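Local coordinates for protein phiAB6 tailspike (Unidentified phage, PDB 5JS4) that probably binds and fragments the exopolysaccharide of Acinetobacter baumannii as the trimeric, beta-helical tailspike of phage phiAB6, at residues Y277-Q289 with Y310-L324. Sequence-based numbering, arbitrary orientation.
Sequences YLGAKGRYILKNQ and YNLGCIDVDGSSPDL
The guanidinium of Arg283 has Tyr310 CB 3.7 Å above its plane, displaced toward the rim, while Asp316 and Asn311 meet its edge. NE (2.8 Å) and NH2 (3.0 Å) both bond to Asp316 OD2 in a side-on salt bridge: NE meets the anti lone pair of OD2 and NH2 comes nearly along its C-O axis, with the guanidinium and carboxylate planes 27° apart. Asn311 OD1 receives NH1 at 2.9 Å; it lies in the guanidinium plane, but the donor stands above the amide plane. An extended chain, with CG anti to the backbone N (chi1 -178°), carries the group past Cys314 SG. Glu307 forms a second salt bridge with NH1, and Ser345 bonds to Asp316 OD1. On the sheet face shared with Ile315, the Tyr284 ring has Leu278 CD2 4.0 Å above its plane, also toward the rim, and Cys314 O at its edge; its hydroxyl accepts from Gly279 N and bonds to Asp247.

Between these two faces, strands 282-286 and 313-318 pair in parallel, their axes 4.6 Å apart at closest approach. Backbone bonds alternate in direction, from Gly282 N to Leu312 O through to Asp318 N to Leu286 O. Opposite the Arg283 face, Leu286 CD1 presses tightly on Ile315 CG2 (3.5 Å), and Phe330 touches both residues, as expected of a beta-helix interior. Past the strands, Ser321 OG donates to a lone pair of Lys287 O in the carbonyl plane; at 2.5 Å this is unusually short.

Apolar contacts on one face and charge pairing on the other thus join neighbouring rungs. Since the Arg283 guanidinium supports Tyr310 CB and its side chain touches Arg343, the network probably helps to position these two residues of a pocket whose malonate probably comes from the crystallisation liquor.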
loop_
_atom_site.group_PDB
_atom_site.type_symbol
_atom_site.label_atom_id
_atom_site.label_comp_id
_atom_site.label_asym_id
_atom_site.label_seq_id
_atom_site.Cartn_x
_atom_site.Cartn_y
_atom_site.Cartn_z
ATOM N N TYR A 277 -27.527 0.482 -23.093
ATOM C CA TYR A 277 -27.846 1.628 -22.240
ATOM C C TYR A 277 -29.311 1.622 -21.838
ATOM O O TYR A 277 -30.182 1.235 -22.620
ATOM C CB TYR A 277 -27.521 2.940 -22.961
ATOM C CG TYR A 277 -26.052 3.083 -23.247
ATOM C CD1 TYR A 277 -25.509 2.587 -24.424
ATOM C CD2 TYR A 277 -25.196 3.677 -22.326
ATOM C CE1 TYR A 277 -24.159 2.695 -24.690
ATOM C CE2 TYR A 277 -23.842 3.787 -22.578
ATOM C CZ TYR A 277 -23.328 3.293 -23.762
ATOM O OH TYR A 277 -21.980 3.392 -24.019
ATOM N N LEU A 278 -29.572 2.053 -20.610
ATOM C CA LEU A 278 -30.933 2.289 -20.152
ATOM C C LEU A 278 -31.337 3.725 -20.454
ATOM O O LEU A 278 -30.483 4.596 -20.626
ATOM C CB LEU A 278 -31.044 2.030 -18.654
ATOM C CG LEU A 278 -30.609 0.649 -18.164
ATOM C CD1 LEU A 278 -30.815 0.558 -16.662
ATOM C CD2 LEU A 278 -31.360 -0.471 -18.878
ATOM N N GLY A 279 -32.644 3.961 -20.527
ATOM C CA GLY A 279 -33.185 5.312 -20.663
ATOM C C GLY A 279 -33.025 6.108 -19.381
ATOM O O GLY A 279 -32.578 5.575 -18.367
ATOM N N ALA A 280 -33.405 7.382 -19.420
ATOM C CA ALA A 280 -33.147 8.299 -18.307
ATOM C C ALA A 280 -33.793 7.836 -17.007
ATOM O O ALA A 280 -33.145 7.810 -15.960
ATOM C CB ALA A 280 -33.622 9.699 -18.654
ATOM N N LYS A 281 -35.068 7.469 -17.083
ATOM C CA LYS A 281 -35.817 7.016 -15.917
ATOM C C LYS A 281 -36.492 5.694 -16.234
ATOM O O LYS A 281 -37.114 5.546 -17.286
ATOM C CB LYS A 281 -36.877 8.049 -15.527
ATOM C CG LYS A 281 -37.652 7.697 -14.263
ATOM C CD LYS A 281 -38.956 8.471 -14.160
ATOM C CE LYS A 281 -39.870 7.883 -13.098
ATOM N NZ LYS A 281 -39.339 8.092 -11.729
ATOM N N GLY A 282 -36.381 4.733 -15.326
ATOM C CA GLY A 282 -37.130 3.501 -15.481
ATOM C C GLY A 282 -36.714 2.369 -14.575
ATOM O O GLY A 282 -35.531 2.173 -14.297
ATOM N N ARG A 283 -37.717 1.629 -14.120
ATOM C CA ARG A 283 -37.528 0.387 -13.399
ATOM C C ARG A 283 -37.839 -0.721 -14.400
ATOM O O ARG A 283 -39.007 -1.032 -14.662
ATOM C CB ARG A 283 -38.461 0.343 -12.193
ATOM C CG ARG A 283 -38.310 -0.892 -11.329
ATOM C CD ARG A 283 -38.915 -0.665 -9.955
ATOM N NE ARG A 283 -38.715 -1.807 -9.070
ATOM C CZ ARG A 283 -38.910 -1.792 -7.753
ATOM N NH1 ARG A 283 -39.312 -0.685 -7.135
ATOM N NH2 ARG A 283 -38.697 -2.898 -7.048
ATOM N N TYR A 284 -36.786 -1.282 -14.986
ATOM C CA TYR A 284 -36.914 -2.194 -16.119
ATOM C C TYR A 284 -37.065 -3.640 -15.660
ATOM O O TYR A 284 -36.120 -4.238 -15.142
ATOM C CB TYR A 284 -35.705 -2.056 -17.049
ATOM C CG TYR A 284 -35.604 -0.714 -17.748
ATOM C CD1 TYR A 284 -34.918 0.350 -17.169
ATOM C CD2 TYR A 284 -36.188 -0.513 -18.997
ATOM C CE1 TYR A 284 -34.820 1.575 -17.811
ATOM C CE2 TYR A 284 -36.095 0.707 -19.646
ATOM C CZ TYR A 284 -35.410 1.747 -19.055
ATOM O OH TYR A 284 -35.318 2.961 -19.704
ATOM N N ILE A 285 -38.258 -4.198 -15.860
ATOM C CA ILE A 285 -38.541 -5.574 -15.466
ATOM C C ILE A 285 -38.024 -6.544 -16.524
ATOM O O ILE A 285 -38.256 -6.351 -17.720
ATOM C CB ILE A 285 -40.055 -5.816 -15.268
ATOM C CG1 ILE A 285 -40.660 -4.811 -14.277
ATOM C CG2 ILE A 285 -40.324 -7.246 -14.813
ATOM C CD1 ILE A 285 -39.988 -4.756 -12.921
ATOM N N LEU A 286 -37.322 -7.581 -16.070
ATOM C CA LEU A 286 -36.873 -8.668 -16.936
ATOM C C LEU A 286 -37.400 -9.990 -16.397
ATOM O O LEU A 286 -37.102 -10.358 -15.263
ATOM C CB LEU A 286 -35.347 -8.713 -16.995
ATOM C CG LEU A 286 -34.665 -7.494 -17.616
ATOM C CD1 LEU A 286 -33.161 -7.604 -17.451
ATOM C CD2 LEU A 286 -35.027 -7.345 -19.086
ATOM N N LYS A 287 -38.188 -10.692 -17.212
ATOM C CA LYS A 287 -38.736 -12.006 -16.837
ATOM C C LYS A 287 -38.088 -13.155 -17.610
ATOM O O LYS A 287 -38.403 -14.324 -17.375
ATOM C CB LYS A 287 -40.250 -12.030 -17.060
ATOM C CG LYS A 287 -40.999 -10.963 -16.283
ATOM C CD LYS A 287 -42.503 -11.151 -16.375
ATOM C CE LYS A 287 -43.229 -10.025 -15.659
ATOM N NZ LYS A 287 -44.708 -10.184 -15.715
ATOM N N ASN A 288 -37.193 -12.820 -18.535
ATOM C CA ASN A 288 -36.475 -13.812 -19.324
ATOM C C ASN A 288 -35.008 -13.434 -19.435
ATOM O O ASN A 288 -34.651 -12.257 -19.338
ATOM C CB ASN A 288 -37.083 -13.923 -20.721
ATOM C CG ASN A 288 -38.494 -14.476 -20.697
ATOM O OD1 ASN A 288 -38.693 -15.689 -20.600
ATOM N ND2 ASN A 288 -39.484 -13.592 -20.783
ATOM N N GLN A 289 -34.168 -14.441 -19.648
ATOM C CA GLN A 289 -32.735 -14.241 -19.809
ATOM C C GLN A 289 -32.461 -13.366 -21.025
ATOM O O GLN A 289 -33.122 -13.502 -22.055
ATOM C CB GLN A 289 -32.036 -15.590 -19.974
ATOM C CG GLN A 289 -30.523 -15.521 -20.085
ATOM C CD GLN A 289 -29.905 -16.899 -20.187
ATOM O OE1 GLN A 289 -29.967 -17.539 -21.238
ATOM N NE2 GLN A 289 -29.314 -17.372 -19.094
ATOM N N TYR A 310 -34.564 2.451 -6.911
ATOM C CA TYR A 310 -35.069 1.431 -7.845
ATOM C C TYR A 310 -36.150 2.013 -8.759
ATOM O O TYR A 310 -36.217 1.680 -9.942
ATOM C CB TYR A 310 -35.660 0.204 -7.131
ATOM C CG TYR A 310 -34.825 -0.402 -6.022
ATOM C CD1 TYR A 310 -33.433 -0.326 -6.027
ATOM C CD2 TYR A 310 -35.440 -1.088 -4.977
ATOM C CE1 TYR A 310 -32.684 -0.887 -5.004
ATOM C CE2 TYR A 310 -34.701 -1.650 -3.951
ATOM C CZ TYR A 310 -33.325 -1.550 -3.970
ATOM O OH TYR A 310 -32.590 -2.112 -2.953
ATOM N N ASN A 311 -37.001 2.869 -8.200
ATOM C CA ASN A 311 -38.081 3.489 -8.965
ATOM C C ASN A 311 -37.587 4.511 -9.984
ATOM O O ASN A 311 -38.228 4.713 -11.014
ATOM C CB ASN A 311 -39.103 4.141 -8.027
ATOM C CG ASN A 311 -39.987 3.124 -7.332
ATOM O OD1 ASN A 311 -40.150 2.002 -7.805
ATOM N ND2 ASN A 311 -40.572 3.518 -6.209
ATOM N N LEU A 312 -36.458 5.151 -9.695
ATOM C CA LEU A 312 -35.877 6.129 -10.613
ATOM C C LEU A 312 -35.080 5.463 -11.731
ATOM O O LEU A 312 -35.155 5.882 -12.884
ATOM C CB LEU A 312 -34.994 7.122 -9.857
ATOM C CG LEU A 312 -35.727 8.055 -8.888
ATOM C CD1 LEU A 312 -34.736 8.908 -8.119
ATOM C CD2 LEU A 312 -36.740 8.933 -9.607
ATOM N N GLY A 313 -34.316 4.431 -11.395
ATOM C CA GLY A 313 -33.478 3.779 -12.390
ATOM C C GLY A 313 -32.841 2.490 -11.921
ATOM O O GLY A 313 -31.954 2.500 -11.069
ATOM N N CYS A 314 -33.292 1.375 -12.483
ATOM C CA CYS A 314 -32.659 0.091 -12.229
ATOM C C CYS A 314 -33.131 -0.968 -13.207
ATOM O O CYS A 314 -34.115 -0.777 -13.925
ATOM C CB CYS A 314 -32.941 -0.397 -10.800
ATOM S SG CYS A 314 -34.584 -1.111 -10.536
ATOM N N ILE A 315 -32.397 -2.074 -13.229
ATOM C CA ILE A 315 -32.872 -3.319 -13.811
ATOM C C ILE A 315 -33.443 -4.143 -12.661
ATOM O O ILE A 315 -32.798 -4.302 -11.628
ATOM C CB ILE A 315 -31.738 -4.074 -14.527
ATOM C CG1 ILE A 315 -31.310 -3.290 -15.771
ATOM C CG2 ILE A 315 -32.180 -5.484 -14.903
ATOM C CD1 ILE A 315 -30.053 -3.803 -16.439
ATOM N N ASP A 316 -34.663 -4.641 -12.842
ATOM C CA ASP A 316 -35.359 -5.403 -11.814
ATOM C C ASP A 316 -35.707 -6.767 -12.400
ATOM O O ASP A 316 -36.687 -6.917 -13.137
ATOM C CB ASP A 316 -36.605 -4.639 -11.358
ATOM C CG ASP A 316 -37.263 -5.246 -10.128
ATOM O OD1 ASP A 316 -37.014 -6.428 -9.816
ATOM O OD2 ASP A 316 -38.041 -4.523 -9.468
ATOM N N VAL A 317 -34.872 -7.753 -12.088
ATOM C CA VAL A 317 -35.039 -9.109 -12.596
ATOM C C VAL A 317 -36.124 -9.817 -11.791
ATOM O O VAL A 317 -36.091 -9.818 -10.561
ATOM C CB VAL A 317 -33.715 -9.898 -12.511
ATOM C CG1 VAL A 317 -33.903 -11.336 -12.973
ATOM C CG2 VAL A 317 -32.641 -9.213 -13.344
ATOM N N ASP A 318 -37.089 -10.406 -12.492
ATOM C CA ASP A 318 -38.190 -11.116 -11.844
ATOM C C ASP A 318 -37.747 -12.525 -11.462
ATOM O O ASP A 318 -37.784 -13.445 -12.282
ATOM C CB ASP A 318 -39.406 -11.162 -12.772
ATOM C CG ASP A 318 -40.608 -11.839 -12.140
ATOM O OD1 ASP A 318 -40.547 -12.217 -10.949
ATOM O OD2 ASP A 318 -41.622 -11.990 -12.849
ATOM N N GLY A 319 -37.332 -12.682 -10.209
ATOM C CA GLY A 319 -36.857 -13.962 -9.700
ATOM C C GLY A 319 -37.924 -15.037 -9.570
ATOM O O GLY A 319 -37.593 -16.204 -9.368
ATOM N N SER A 320 -39.195 -14.649 -9.679
ATOM C CA SER A 320 -40.306 -15.606 -9.643
ATOM C C SER A 320 -40.604 -16.220 -11.015
ATOM O O SER A 320 -41.396 -17.157 -11.113
ATOM C CB SER A 320 -41.570 -14.942 -9.087
ATOM O OG SER A 320 -42.186 -14.094 -10.043
ATOM N N SER A 321 -39.978 -15.696 -12.067
ATOM C CA SER A 321 -40.178 -16.211 -13.421
ATOM C C SER A 321 -39.579 -17.614 -13.564
ATOM O O SER A 321 -38.377 -17.791 -13.376
ATOM C CB SER A 321 -39.545 -15.274 -14.448
ATOM O OG SER A 321 -39.743 -15.765 -15.760
ATOM N N PRO A 322 -40.412 -18.621 -13.895
ATOM C CA PRO A 322 -39.900 -19.989 -14.021
ATOM C C PRO A 322 -38.720 -20.127 -14.986
ATOM O O PRO A 322 -37.826 -20.937 -14.749
ATOM C CB PRO A 322 -41.110 -20.774 -14.543
ATOM C CG PRO A 322 -42.292 -19.995 -14.088
ATOM C CD PRO A 322 -41.868 -18.556 -14.123
ATOM N N ASP A 323 -38.711 -19.323 -16.047
ATOM C CA ASP A 323 -37.662 -19.392 -17.067
ATOM C C ASP A 323 -36.303 -18.848 -16.603
ATOM O O ASP A 323 -35.307 -19.018 -17.304
ATOM C CB ASP A 323 -38.108 -18.656 -18.336
ATOM C CG ASP A 323 -39.324 -19.298 -18.988
ATOM O OD1 ASP A 323 -39.347 -20.540 -19.125
ATOM O OD2 ASP A 323 -40.256 -18.557 -19.366
ATOM N N LEU A 324 -36.262 -18.199 -15.440
ATOM C CA LEU A 324 -35.000 -17.708 -14.867
ATOM C C LEU A 324 -34.463 -18.572 -13.720
ATOM O O LEU A 324 -33.313 -18.401 -13.312
ATOM C CB LEU A 324 -35.154 -16.255 -14.399
ATOM C CG LEU A 324 -35.203 -15.197 -15.507
ATOM C CD1 LEU A 324 -35.665 -13.860 -14.952
ATOM C CD2 LEU A 324 -33.853 -15.051 -16.197
HETATM O O HOH W 1 -35.121 -17.161 -19.668
#